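Local atomic coordinates of NalP translocator (Neisseria meningitidis, PDB entry 1UYN), a protein that forms the outer-membrane translocator domain of an autotransporter with a secreted serine-protease domain, providing a hydrophilic pore through which the passenger domain reaches the cell surface. Residues A22-R27 with G63-S68; Q48-G53 with N297-V302; G213-Q218 with F227-V232; R266-L271 with R286-G291. All blocks are in the same frame, centred on the assembly; numbering follows the deposited sequence.

Overall arrangement
Helix 12-34 opens the chain and runs inside the pore of a twelve-stranded antiparallel barrel whose strands follow one another in sequence around the wall. Contact 1 closes a short loop, bringing this helix against strand 62-79 with strand 43-57 between them in sequence. Contact 2 starts on strand 43-57 and is completed only near the C terminus, where strand 295-307 shuts the barrel; along the chain it therefore crosses contact 1. Contacts 3 and 4 lie within its span, one after the other, each joining the arms of a hairpin. Strand pairing links contact 3 to contact 4 and contact 4 to contact 2. From the helix, Arg27 meets Asp52 of contact 2, and Asp23 meets Arg266 of contact 4.

Contact 1. Residues A22-R27 with G63-S68; sequences ADMQGR and GKMRGS
Met24 of the pore helix and Met65 on the barrel wall lie alongside each other, running in opposing senses, and join helix 12-34 to strand 62-79. This is the helix-in-barrel arrangement of an autotransporter translocator domain, with the helix occupying the channel enclosed by the strands. The short axes of 22-27 and 63-68 make an angle of 42° and stay 10.3 Å apart at their closest, a gap that the long thioether chains span. Met24 reaches outward to the wall and bends at its last torsion. Its SD sits 4.0 Å from CA of Gly67, a position where the strand has only backbone to offer. Its CE then turns along the strand to lie 3.7 Å from CB of Met65 and 3.8 Å from the carbonyl O of Arg66. Met65 returns the contact from the wall: CG stands between the backbone N and the carbonyl carbon (chi1 56°), and two further bends carry the methyl group back to the helix. There Met65 meets Asp23 nearly perpendicularly. Asp23 is tied to Arg27 one helical turn on: NH1 and NH2 of Arg27 both grip Asp23 OD2 in a salt bridge, lying on the same face of the carboxylate, while the oxygen stays in the guanidinium plane. Tyr295 OH adds another hydrogen bond to OD2, and Arg27 NE turns to Asp52 on the neighbouring strand. The Met65 methyl thus packs beside a charged pair, its CE 3.6 Å from Asp23 OD2 and 4.5 Å from Arg27 NH2, near the guanidinium plane at its edge.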
loop_
_atom_site.group_PDB
_atom_site.type_symbol
_atom_site.label_atom_id
_atom_site.label_comp_id
_atom_site.label_asym_id
_atom_site.label_seq_id
_atom_site.Cartn_x
_atom_site.Cartn_y
_atom_site.Cartn_z
ATOM N N ALA A 22 -1.715 0.911 -7.665
ATOM C CA ALA A 22 -1.896 2.076 -6.773
ATOM C C ALA A 22 -2.524 1.739 -5.421
ATOM O O ALA A 22 -2.201 2.337 -4.384
ATOM C CB ALA A 22 -2.748 3.162 -7.458
ATOM N N ASP A 23 -3.474 0.816 -5.462
ATOM C CA ASP A 23 -4.269 0.451 -4.297
ATOM C C ASP A 23 -3.370 -0.350 -3.373
ATOM O O ASP A 23 -3.329 -0.107 -2.177
ATOM C CB ASP A 23 -5.443 -0.363 -4.768
ATOM C CG ASP A 23 -6.398 -0.696 -3.674
ATOM O OD1 ASP A 23 -7.133 0.199 -3.240
ATOM O OD2 ASP A 23 -6.533 -1.840 -3.232
ATOM N N MET A 24 -2.604 -1.272 -3.944
ATOM C CA MET A 24 -1.618 -2.016 -3.178
ATOM C C MET A 24 -0.572 -1.133 -2.585
ATOM O O MET A 24 -0.172 -1.355 -1.453
ATOM C CB MET A 24 -0.950 -3.105 -4.019
ATOM C CG MET A 24 -1.582 -4.481 -3.782
ATOM S SD MET A 24 -1.263 -5.652 -5.070
ATOM C CE MET A 24 -2.820 -6.446 -5.144
ATOM N N GLN A 25 -0.120 -0.156 -3.358
ATOM C CA GLN A 25 0.874 0.828 -2.948
ATOM C C GLN A 25 0.436 1.646 -1.745
ATOM O O GLN A 25 1.266 2.021 -0.942
ATOM C CB GLN A 25 1.194 1.788 -4.083
ATOM C CG GLN A 25 2.484 2.530 -3.904
ATOM C CD GLN A 25 3.714 1.736 -4.346
ATOM O OE1 GLN A 25 3.723 0.507 -4.272
ATOM N NE2 GLN A 25 4.784 2.449 -4.759
ATOM N N GLY A 26 -0.848 1.924 -1.586
ATOM C CA GLY A 26 -1.292 2.664 -0.425
ATOM C C GLY A 26 -1.084 1.866 0.854
ATOM O O GLY A 26 -0.855 2.428 1.943
ATOM N N ARG A 27 -1.232 0.554 0.768
ATOM C CA ARG A 27 -1.023 -0.252 1.951
ATOM C C ARG A 27 0.473 -0.391 2.211
ATOM O O ARG A 27 0.891 -0.394 3.381
ATOM C CB ARG A 27 -1.684 -1.612 1.833
ATOM C CG ARG A 27 -3.215 -1.547 1.792
ATOM C CD ARG A 27 -3.820 -2.913 1.770
ATOM N NE ARG A 27 -3.748 -3.433 0.424
ATOM C CZ ARG A 27 -4.597 -3.087 -0.520
ATOM N NH1 ARG A 27 -5.584 -2.228 -0.249
ATOM N NH2 ARG A 27 -4.476 -3.599 -1.736
ATOM N N GLY A 63 -12.664 -8.102 -11.238
ATOM C CA GLY A 63 -11.327 -8.621 -11.349
ATOM C C GLY A 63 -10.809 -9.128 -10.035
ATOM O O GLY A 63 -11.459 -8.972 -8.991
ATOM N N LYS A 64 -9.652 -9.780 -10.094
ATOM C CA LYS A 64 -9.080 -10.410 -8.927
ATOM C C LYS A 64 -7.622 -9.996 -8.854
ATOM O O LYS A 64 -6.818 -10.302 -9.737
ATOM C CB LYS A 64 -9.241 -11.939 -8.989
ATOM C CG LYS A 64 -10.596 -12.448 -8.485
ATOM C CD LYS A 64 -11.006 -13.828 -9.043
ATOM C CE LYS A 64 -12.242 -14.393 -8.308
ATOM N NZ LYS A 64 -13.143 -15.276 -9.160
ATOM N N MET A 65 -7.293 -9.278 -7.793
ATOM C CA MET A 65 -5.910 -8.909 -7.513
ATOM C C MET A 65 -5.288 -9.862 -6.488
ATOM O O MET A 65 -5.927 -10.292 -5.538
ATOM C CB MET A 65 -5.859 -7.490 -6.966
ATOM C CG MET A 65 -6.732 -7.339 -5.736
ATOM S SD MET A 65 -7.863 -5.988 -5.845
ATOM C CE MET A 65 -6.438 -4.563 -5.643
ATOM N N ARG A 66 -4.033 -10.179 -6.712
ATOM C CA ARG A 66 -3.220 -10.914 -5.759
ATOM C C ARG A 66 -1.888 -10.206 -5.755
ATOM O O ARG A 66 -1.449 -9.655 -6.749
ATOM C CB ARG A 66 -3.035 -12.379 -6.180
ATOM C CG ARG A 66 -4.154 -13.344 -5.762
ATOM C CD ARG A 66 -4.045 -14.760 -6.417
ATOM N NE ARG A 66 -4.923 -15.777 -5.807
ATOM C CZ ARG A 66 -5.140 -17.015 -6.313
ATOM N NH1 ARG A 66 -4.539 -17.408 -7.444
ATOM N NH2 ARG A 66 -5.966 -17.875 -5.691
ATOM N N GLY A 67 -1.227 -10.195 -4.629
ATOM C CA GLY A 67 -0.017 -9.418 -4.552
ATOM C C GLY A 67 0.872 -9.846 -3.426
ATOM O O GLY A 67 0.414 -10.175 -2.371
ATOM N N SER A 68 2.165 -9.775 -3.689
ATOM C CA SER A 68 3.204 -10.052 -2.736
ATOM C C SER A 68 4.279 -8.971 -2.773
ATOM O O SER A 68 4.792 -8.651 -3.822
ATOM C CB SER A 68 3.837 -11.362 -3.131
ATOM O OG SER A 68 4.725 -11.791 -2.126
#

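Contact 2. Residues Q48-G53 with N297-V302; sequences QTQQDG and NHSGRV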
loop_
_atom_site.group_PDB
_atom_site.type_symbol
_atom_site.label_atom_id
_atom_site.label_comp_id
_atom_site.label_asym_id
_atom_site.label_seq_id
_atom_site.Cartn_x
_atom_site.Cartn_y
_atom_site.Cartn_z
ATOM N N GLN A 48 10.119 -7.738 5.790
ATOM C CA GLN A 48 8.667 -7.952 5.807
ATOM C C GLN A 48 8.186 -8.562 4.481
ATOM O O GLN A 48 8.679 -8.222 3.401
ATOM C CB GLN A 48 7.938 -6.605 6.001
ATOM C CG GLN A 48 7.140 -6.451 7.255
ATOM C CD GLN A 48 7.028 -5.004 7.751
ATOM O OE1 GLN A 48 6.155 -4.260 7.326
ATOM N NE2 GLN A 48 7.905 -4.616 8.654
ATOM N N THR A 49 7.213 -9.465 4.591
ATOM C CA THR A 49 6.333 -9.832 3.479
ATOM C C THR A 49 4.875 -9.405 3.684
ATOM O O THR A 49 4.232 -9.816 4.645
ATOM C CB THR A 49 6.363 -11.335 3.307
ATOM O OG1 THR A 49 7.708 -11.725 3.077
ATOM C CG2 THR A 49 5.626 -11.754 2.027
ATOM N N GLN A 50 4.348 -8.609 2.763
ATOM C CA GLN A 50 2.924 -8.275 2.772
ATOM C C GLN A 50 2.259 -9.040 1.632
ATOM O O GLN A 50 2.683 -8.888 0.522
ATOM C CB GLN A 50 2.746 -6.764 2.632
ATOM C CG GLN A 50 1.343 -6.292 2.246
ATOM C CD GLN A 50 1.298 -4.770 1.913
ATOM O OE1 GLN A 50 0.871 -4.372 0.809
ATOM N NE2 GLN A 50 1.723 -3.934 2.869
ATOM N N GLN A 51 1.277 -9.901 1.917
ATOM C CA GLN A 51 0.398 -10.512 0.884
ATOM C C GLN A 51 -0.979 -9.806 0.798
ATOM O O GLN A 51 -1.542 -9.410 1.797
ATOM C CB GLN A 51 0.167 -12.012 1.126
ATOM C CG GLN A 51 1.431 -12.864 1.322
ATOM C CD GLN A 51 2.369 -12.883 0.090
ATOM O OE1 GLN A 51 3.571 -13.131 0.223
ATOM N NE2 GLN A 51 1.816 -12.647 -1.095
ATOM N N ASP A 52 -1.507 -9.690 -0.413
ATOM C CA ASP A 52 -2.748 -8.971 -0.726
ATOM C C ASP A 52 -3.631 -9.865 -1.558
ATOM O O ASP A 52 -3.127 -10.640 -2.358
ATOM C CB ASP A 52 -2.439 -7.719 -1.527
ATOM C CG ASP A 52 -2.076 -6.558 -0.663
ATOM O OD1 ASP A 52 -2.959 -6.125 0.118
ATOM O OD2 ASP A 52 -0.944 -6.002 -0.674
ATOM N N GLY A 53 -4.946 -9.744 -1.409
ATOM C CA GLY A 53 -5.852 -10.652 -2.091
ATOM C C GLY A 53 -7.282 -10.188 -2.041
ATOM O O GLY A 53 -7.919 -10.274 -1.020
ATOM N N ASN A 297 -10.694 -6.498 0.010
ATOM C CA ASN A 297 -9.298 -6.879 -0.052
ATOM C C ASN A 297 -8.831 -7.433 1.254
ATOM O O ASN A 297 -8.998 -6.798 2.246
ATOM C CB ASN A 297 -8.434 -5.660 -0.396
ATOM C CG ASN A 297 -7.013 -6.053 -0.777
ATOM O OD1 ASN A 297 -6.777 -6.602 -1.888
ATOM N ND2 ASN A 297 -6.058 -5.815 0.138
ATOM N N HIS A 298 -8.231 -8.611 1.249
ATOM C CA HIS A 298 -7.501 -9.138 2.415
ATOM C C HIS A 298 -6.046 -8.697 2.310
ATOM O O HIS A 298 -5.418 -8.936 1.329
ATOM C CB HIS A 298 -7.553 -10.675 2.463
ATOM C CG HIS A 298 -8.927 -11.233 2.375
ATOM N ND1 HIS A 298 -9.637 -11.262 1.197
ATOM C CD2 HIS A 298 -9.728 -11.795 3.310
ATOM C CE1 HIS A 298 -10.823 -11.805 1.410
ATOM N NE2 HIS A 298 -10.900 -12.143 2.683
ATOM N N SER A 299 -5.531 -8.030 3.331
ATOM C CA SER A 299 -4.096 -7.663 3.443
ATOM C C SER A 299 -3.493 -8.337 4.661
ATOM O O SER A 299 -4.063 -8.295 5.747
ATOM C CB SER A 299 -3.925 -6.151 3.581
ATOM O OG SER A 299 -2.644 -5.770 3.115
ATOM N N GLY A 300 -2.359 -8.997 4.472
ATOM C CA GLY A 300 -1.655 -9.693 5.559
ATOM C C GLY A 300 -0.220 -9.211 5.641
ATOM O O GLY A 300 0.241 -8.570 4.738
ATOM N N ARG A 301 0.509 -9.533 6.686
ATOM C CA ARG A 301 1.884 -9.018 6.820
ATOM C C ARG A 301 2.633 -9.741 7.930
ATOM O O ARG A 301 2.101 -9.874 9.025
ATOM C CB ARG A 301 1.866 -7.532 7.141
ATOM C CG ARG A 301 2.829 -6.753 6.356
ATOM C CD ARG A 301 3.306 -5.515 7.040
ATOM N NE ARG A 301 2.218 -4.555 7.221
ATOM C CZ ARG A 301 2.108 -3.672 8.226
ATOM N NH1 ARG A 301 3.021 -3.579 9.198
ATOM N NH2 ARG A 301 1.057 -2.851 8.243
ATOM N N VAL A 302 3.837 -10.224 7.632
ATOM C CA VAL A 302 4.705 -10.838 8.623
ATOM C C VAL A 302 6.051 -10.140 8.509
ATOM O O VAL A 302 6.581 -9.999 7.417
ATOM C CB VAL A 302 4.866 -12.368 8.431
ATOM C CG1 VAL A 302 5.776 -12.956 9.528
ATOM C CG2 VAL A 302 3.524 -13.064 8.489
#
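Thr49 and Val302 form a hydrogen-bonded pair in two antiparallel strand segments whose directions differ by 167°. Thr49 N lies 2.9 Å from Val302 O, and the return bond runs from Val302 N to Thr49 O. Farther along, Gly300 N donates to Gln51 O at 2.8 Å, whereas the reverse bond, from Gln51 N, is weak. At Gly53 the carbonyl O takes two donors of one residue: His298 N comes from above the carbonyl plane, while ND1, 3.0 Å from the oxygen, approaches nearly end-on with Gly53 O in the imidazole plane. A chi1 of -52° sets the His298 ring beside its own backbone N, which lets both nitrogens reach that oxygen. This is the seam of the barrel, where the first strand, 43-57, meets the last, 295-307, and the cylinder closes. On the pore side Asp52 OD1 is gripped from opposite faces of its carboxylate: Ser299 OG donates at 3.0 Å from above one face, and Asn297 ND2 at 3.1 Å reaches the anti side. Arg27 of the pore helix adds a salt bridge to the same oxygen. At the other end the Gln48 amide lies alongside the aliphatic part of Arg301, amide and guanidinium planes 25° apart; Arg301 CG also packs 3.7 Å from CB of Gln50.

Contact 3. Residues G213-Q218 with F227-V232; sequences GLKLSQ and FATAGV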
loop_
_atom_site.group_PDB
_atom_site.type_symbol
_atom_site.label_atom_id
_atom_site.label_comp_id
_atom_site.label_asym_id
_atom_site.label_seq_id
_atom_site.Cartn_x
_atom_site.Cartn_y
_atom_site.Cartn_z
ATOM N N GLY A 213 -8.604 6.848 11.263
ATOM C CA GLY A 213 -8.264 5.544 11.785
ATOM C C GLY A 213 -8.051 5.519 13.267
ATOM O O GLY A 213 -7.801 6.545 13.886
ATOM N N LEU A 214 -8.142 4.303 13.803
ATOM C CA LEU A 214 -8.185 4.008 15.244
ATOM C C LEU A 214 -7.294 2.830 15.454
ATOM O O LEU A 214 -7.321 1.904 14.660
ATOM C CB LEU A 214 -9.578 3.572 15.647
ATOM C CG LEU A 214 -10.668 4.637 15.767
ATOM C CD1 LEU A 214 -11.953 4.079 16.482
ATOM C CD2 LEU A 214 -10.124 5.867 16.503
ATOM N N LYS A 215 -6.465 2.877 16.482
ATOM C CA LYS A 215 -5.585 1.754 16.843
ATOM C C LYS A 215 -5.715 1.552 18.349
ATOM O O LYS A 215 -5.518 2.476 19.126
ATOM C CB LYS A 215 -4.138 2.025 16.452
ATOM C CG LYS A 215 -3.162 0.846 16.704
ATOM C CD LYS A 215 -1.783 1.128 16.073
ATOM C CE LYS A 215 -0.602 0.533 16.861
ATOM N NZ LYS A 215 0.428 -0.140 15.956
ATOM N N LEU A 216 -6.095 0.348 18.743
ATOM C CA LEU A 216 -6.316 0.001 20.137
ATOM C C LEU A 216 -5.231 -1.029 20.423
ATOM O O LEU A 216 -5.408 -2.207 20.140
ATOM C CB LEU A 216 -7.740 -0.547 20.307
ATOM C CG LEU A 216 -8.297 -1.002 21.652
ATOM C CD1 LEU A 216 -8.412 0.154 22.673
ATOM C CD2 LEU A 216 -9.689 -1.674 21.455
ATOM N N SER A 217 -4.060 -0.540 20.842
ATOM C CA SER A 217 -3.002 -1.364 21.445
ATOM C C SER A 217 -3.357 -1.839 22.879
ATOM O O SER A 217 -3.760 -1.056 23.728
ATOM C CB SER A 217 -1.682 -0.570 21.470
ATOM O OG SER A 217 -1.075 -0.489 20.173
ATOM N N GLN A 218 -3.216 -3.129 23.138
ATOM C CA GLN A 218 -3.246 -3.661 24.508
ATOM C C GLN A 218 -1.974 -4.483 24.709
ATOM O O GLN A 218 -1.804 -5.517 24.077
ATOM C CB GLN A 218 -4.488 -4.538 24.723
ATOM C CG GLN A 218 -4.508 -5.374 25.995
ATOM C CD GLN A 218 -4.774 -4.536 27.233
ATOM O OE1 GLN A 218 -5.716 -3.749 27.256
ATOM N NE2 GLN A 218 -3.934 -4.684 28.247
ATOM N N PHE A 227 -2.882 -5.322 18.751
ATOM C CA PHE A 227 -3.781 -4.186 18.459
ATOM C C PHE A 227 -4.918 -4.551 17.544
ATOM O O PHE A 227 -4.794 -5.457 16.750
ATOM C CB PHE A 227 -3.062 -2.983 17.880
ATOM C CG PHE A 227 -1.753 -3.300 17.321
ATOM C CD1 PHE A 227 -1.653 -3.846 16.060
ATOM C CD2 PHE A 227 -0.588 -3.069 18.061
ATOM C CE1 PHE A 227 -0.387 -4.150 15.508
ATOM C CE2 PHE A 227 0.696 -3.370 17.536
ATOM C CZ PHE A 227 0.793 -3.908 16.251
ATOM N N ALA A 228 -6.036 -3.860 17.723
ATOM C CA ALA A 228 -7.107 -3.855 16.766
ATOM C C ALA A 228 -7.039 -2.503 16.058
ATOM O O ALA A 228 -6.608 -1.532 16.661
ATOM C CB ALA A 228 -8.422 -4.047 17.464
ATOM N N THR A 229 -7.409 -2.475 14.770
ATOM C CA THR A 229 -7.510 -1.243 13.958
ATOM C C THR A 229 -8.844 -1.169 13.231
ATOM O O THR A 229 -9.327 -2.155 12.692
ATOM C CB THR A 229 -6.446 -1.170 12.839
ATOM O OG1 THR A 229 -6.495 -2.374 12.052
ATOM C CG2 THR A 229 -5.048 -1.094 13.381
ATOM N N ALA A 230 -9.399 0.031 13.178
ATOM C CA ALA A 230 -10.565 0.324 12.365
ATOM C C ALA A 230 -10.263 1.631 11.640
ATOM O O ALA A 230 -9.697 2.544 12.223
ATOM C CB ALA A 230 -11.775 0.453 13.226
ATOM N N GLY A 231 -10.609 1.721 10.361
ATOM C CA GLY A 231 -10.242 2.890 9.582
ATOM C C GLY A 231 -11.184 3.192 8.451
ATOM O O GLY A 231 -11.995 2.377 8.045
ATOM N N VAL A 232 -11.012 4.378 7.909
ATOM C CA VAL A 232 -11.840 4.906 6.852
ATOM C C VAL A 232 -10.884 5.493 5.807
ATOM O O VAL A 232 -9.798 5.976 6.121
ATOM C CB VAL A 232 -12.765 5.933 7.485
ATOM C CG1 VAL A 232 -13.141 7.012 6.552
ATOM C CG2 VAL A 232 -13.997 5.235 8.050
#
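A β-hairpin of strands 199-219 and 224-235 brings Lys215 over the ring of Phe227, across an antiparallel pairing whose short segments run at 170° to each other. With chi1 at -176°, Lys215 CG is anti to its own N, and bends farther out turn the chain toward the neighbouring strand. Its NZ ends 3.7 Å from the centroid of the Phe227 ring, 14° off the ring normal, a cation-pi contact over one face. CE follows at 4.1 Å from the same centroid and adds a CH-pi contact. Ser217 OG approaches the ring obliquely, 3.4 Å from Phe227 CD2. Arg286 of strand 281-292 also touches both Lys215 and Phe227, so the ring sits among basic groups on the pore side. Two hydrogen-bonded pairs hold the backbones together: Leu214 with Ala230, and Leu216 with Ala228, where Leu216 N meets Ala228 O at 2.9 Å in a nearly straight bond. The side chains of these four residues point to the other face, on the outer surface. Lys215, Ser217 and Thr229 toward the pore, alternating with leucines and alanines on the outer surface, follow the inside-outside pattern of a transmembrane β-barrel wall.

Contact 4. Residues R266-L271 with R286-G291; sequences RLVAGL and RYSYAG
Val268 packs between Ser288 and Ala290 on the pore-facing side of the hairpin formed by strands 265-278 and 281-292. Its CB lies 3.8 Å from Tyr289 O, the carbonyl that accepts a hydrogen bond from Ala269 N. From there the chain forks along the opposing strand. A chi1 of 179° sends CG1 to the Ser288 side, toward the hydroxyl, whereas CG2 turns the other way and ends 3.7 Å from CB of Ala290, its apolar partner in the non-hydrogen-bonded pair. Ser288 OG also makes a weak bond to Ala269 O, which is already held by Tyr289 N at 2.8 Å. Hydrogen-bonded pairs of Leu267 with Gly291, Ala269 with Tyr289, and Leu271 with Tyr287 complete the strand pairing; in the first, Gly291 N meets Leu267 O at 2.8 Å in an almost straight bond. At the same end Arg266 sets its CB 3.3 Å from Gly291 O, and the rest of the chain runs into the pore. Its guanidinium continues to Asp23 of the pore helix in a salt bridge and makes a cation-pi contact with Tyr295. The opposite face bears Leu267, Ala269, Leu271, Tyr287 and Tyr289 on the surface, where Tyr289 meets His298 edge-to-face. Such in-and-out alternation along a hairpin is typical of the meander from which outer-membrane β-barrels are built.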
loop_
_atom_site.group_PDB
_atom_site.type_symbol
_atom_site.label_atom_id
_atom_site.label_comp_id
_atom_site.label_asym_id
_atom_site.label_seq_id
_atom_site.Cartn_x
_atom_site.Cartn_y
_atom_site.Cartn_z
ATOM N N ARG A 266 -14.050 3.306 1.786
ATOM C CA ARG A 266 -13.864 1.987 2.443
ATOM C C ARG A 266 -13.606 1.966 3.923
ATOM O O ARG A 266 -12.960 2.819 4.429
ATOM C CB ARG A 266 -12.793 1.126 1.813
ATOM C CG ARG A 266 -11.486 1.709 1.673
ATOM C CD ARG A 266 -10.838 1.132 0.529
ATOM N NE ARG A 266 -11.646 1.323 -0.694
ATOM C CZ ARG A 266 -11.135 1.193 -1.908
ATOM N NH1 ARG A 266 -9.821 0.899 -2.063
ATOM N NH2 ARG A 266 -11.922 1.359 -2.963
ATOM N N LEU A 267 -14.173 0.968 4.580
ATOM C CA LEU A 267 -13.933 0.641 5.964
ATOM C C LEU A 267 -12.855 -0.420 5.954
ATOM O O LEU A 267 -12.917 -1.342 5.174
ATOM C CB LEU A 267 -15.195 0.039 6.597
ATOM C CG LEU A 267 -16.510 0.821 6.395
ATOM C CD1 LEU A 267 -17.682 0.289 7.268
ATOM C CD2 LEU A 267 -16.312 2.336 6.650
ATOM N N VAL A 268 -11.864 -0.267 6.811
ATOM C CA VAL A 268 -10.858 -1.280 7.003
ATOM C C VAL A 268 -10.813 -1.674 8.455
ATOM O O VAL A 268 -10.638 -0.806 9.292
ATOM C CB VAL A 268 -9.457 -0.739 6.679
ATOM C CG1 VAL A 268 -8.411 -1.838 6.906
ATOM C CG2 VAL A 268 -9.414 -0.183 5.265
ATOM N N ALA A 269 -10.938 -2.959 8.754
ATOM C CA ALA A 269 -10.698 -3.475 10.114
ATOM C C ALA A 269 -9.449 -4.359 10.076
ATOM O O ALA A 269 -9.092 -4.874 9.022
ATOM C CB ALA A 269 -11.902 -4.250 10.620
ATOM N N GLY A 270 -8.787 -4.533 11.215
ATOM C CA GLY A 270 -7.506 -5.206 11.232
ATOM C C GLY A 270 -7.041 -5.705 12.563
ATOM O O GLY A 270 -7.596 -5.348 13.595
ATOM N N LEU A 271 -6.025 -6.559 12.534
ATOM C CA LEU A 271 -5.464 -7.143 13.754
ATOM C C LEU A 271 -3.995 -7.142 13.709
ATOM O O LEU A 271 -3.433 -7.254 12.673
ATOM C CB LEU A 271 -5.870 -8.602 13.927
ATOM C CG LEU A 271 -7.289 -8.803 14.382
ATOM C CD1 LEU A 271 -7.456 -10.283 14.575
ATOM C CD2 LEU A 271 -7.594 -8.034 15.675
ATOM N N ARG A 286 0.323 -8.788 11.028
ATOM C CA ARG A 286 -0.808 -7.907 10.816
ATOM C C ARG A 286 -1.739 -8.523 9.806
ATOM O O ARG A 286 -1.284 -9.043 8.830
ATOM C CB ARG A 286 -0.303 -6.575 10.317
ATOM C CG ARG A 286 -0.188 -5.556 11.413
ATOM C CD ARG A 286 0.235 -4.232 10.940
ATOM N NE ARG A 286 -0.838 -3.228 10.957
ATOM C CZ ARG A 286 -0.894 -2.208 11.828
ATOM N NH1 ARG A 286 0.025 -2.072 12.789
ATOM N NH2 ARG A 286 -1.895 -1.337 11.765
ATOM N N TYR A 287 -3.031 -8.513 10.063
ATOM C CA TYR A 287 -4.007 -8.832 9.059
ATOM C C TYR A 287 -5.054 -7.720 9.054
ATOM O O TYR A 287 -5.357 -7.133 10.081
ATOM C CB TYR A 287 -4.661 -10.189 9.329
ATOM C CG TYR A 287 -5.874 -10.374 8.447
ATOM C CD1 TYR A 287 -5.731 -10.817 7.119
ATOM C CD2 TYR A 287 -7.156 -9.990 8.896
ATOM C CE1 TYR A 287 -6.829 -10.933 6.295
ATOM C CE2 TYR A 287 -8.253 -10.104 8.079
ATOM C CZ TYR A 287 -8.092 -10.581 6.781
ATOM O OH TYR A 287 -9.195 -10.704 5.970
ATOM N N SER A 288 -5.625 -7.480 7.884
ATOM C CA SER A 288 -6.477 -6.336 7.582
ATOM C C SER A 288 -7.487 -6.719 6.482
ATOM O O SER A 288 -7.132 -7.372 5.499
ATOM C CB SER A 288 -5.609 -5.201 7.026
ATOM O OG SER A 288 -6.147 -3.951 7.421
ATOM N N TYR A 289 -8.737 -6.297 6.628
ATOM C CA TYR A 289 -9.700 -6.369 5.540
ATOM C C TYR A 289 -10.222 -4.985 5.159
ATOM O O TYR A 289 -10.750 -4.297 6.013
ATOM C CB TYR A 289 -10.890 -7.217 5.998
ATOM C CG TYR A 289 -11.931 -7.322 4.927
ATOM C CD1 TYR A 289 -11.695 -8.100 3.779
ATOM C CD2 TYR A 289 -13.126 -6.620 5.029
ATOM C CE1 TYR A 289 -12.636 -8.197 2.761
ATOM C CE2 TYR A 289 -14.093 -6.696 4.005
ATOM C CZ TYR A 289 -13.840 -7.496 2.891
ATOM O OH TYR A 289 -14.789 -7.580 1.915
ATOM N N ALA A 290 -10.149 -4.601 3.895
ATOM C CA ALA A 290 -10.799 -3.380 3.397
ATOM C C ALA A 290 -12.068 -3.710 2.601
ATOM O O ALA A 290 -12.023 -4.586 1.735
ATOM C CB ALA A 290 -9.880 -2.638 2.528
ATOM N N GLY A 291 -13.175 -2.999 2.875
ATOM C CA GLY A 291 -14.412 -3.135 2.106
ATOM C C GLY A 291 -15.131 -1.853 1.693
ATOM O O GLY A 291 -15.285 -0.917 2.445
#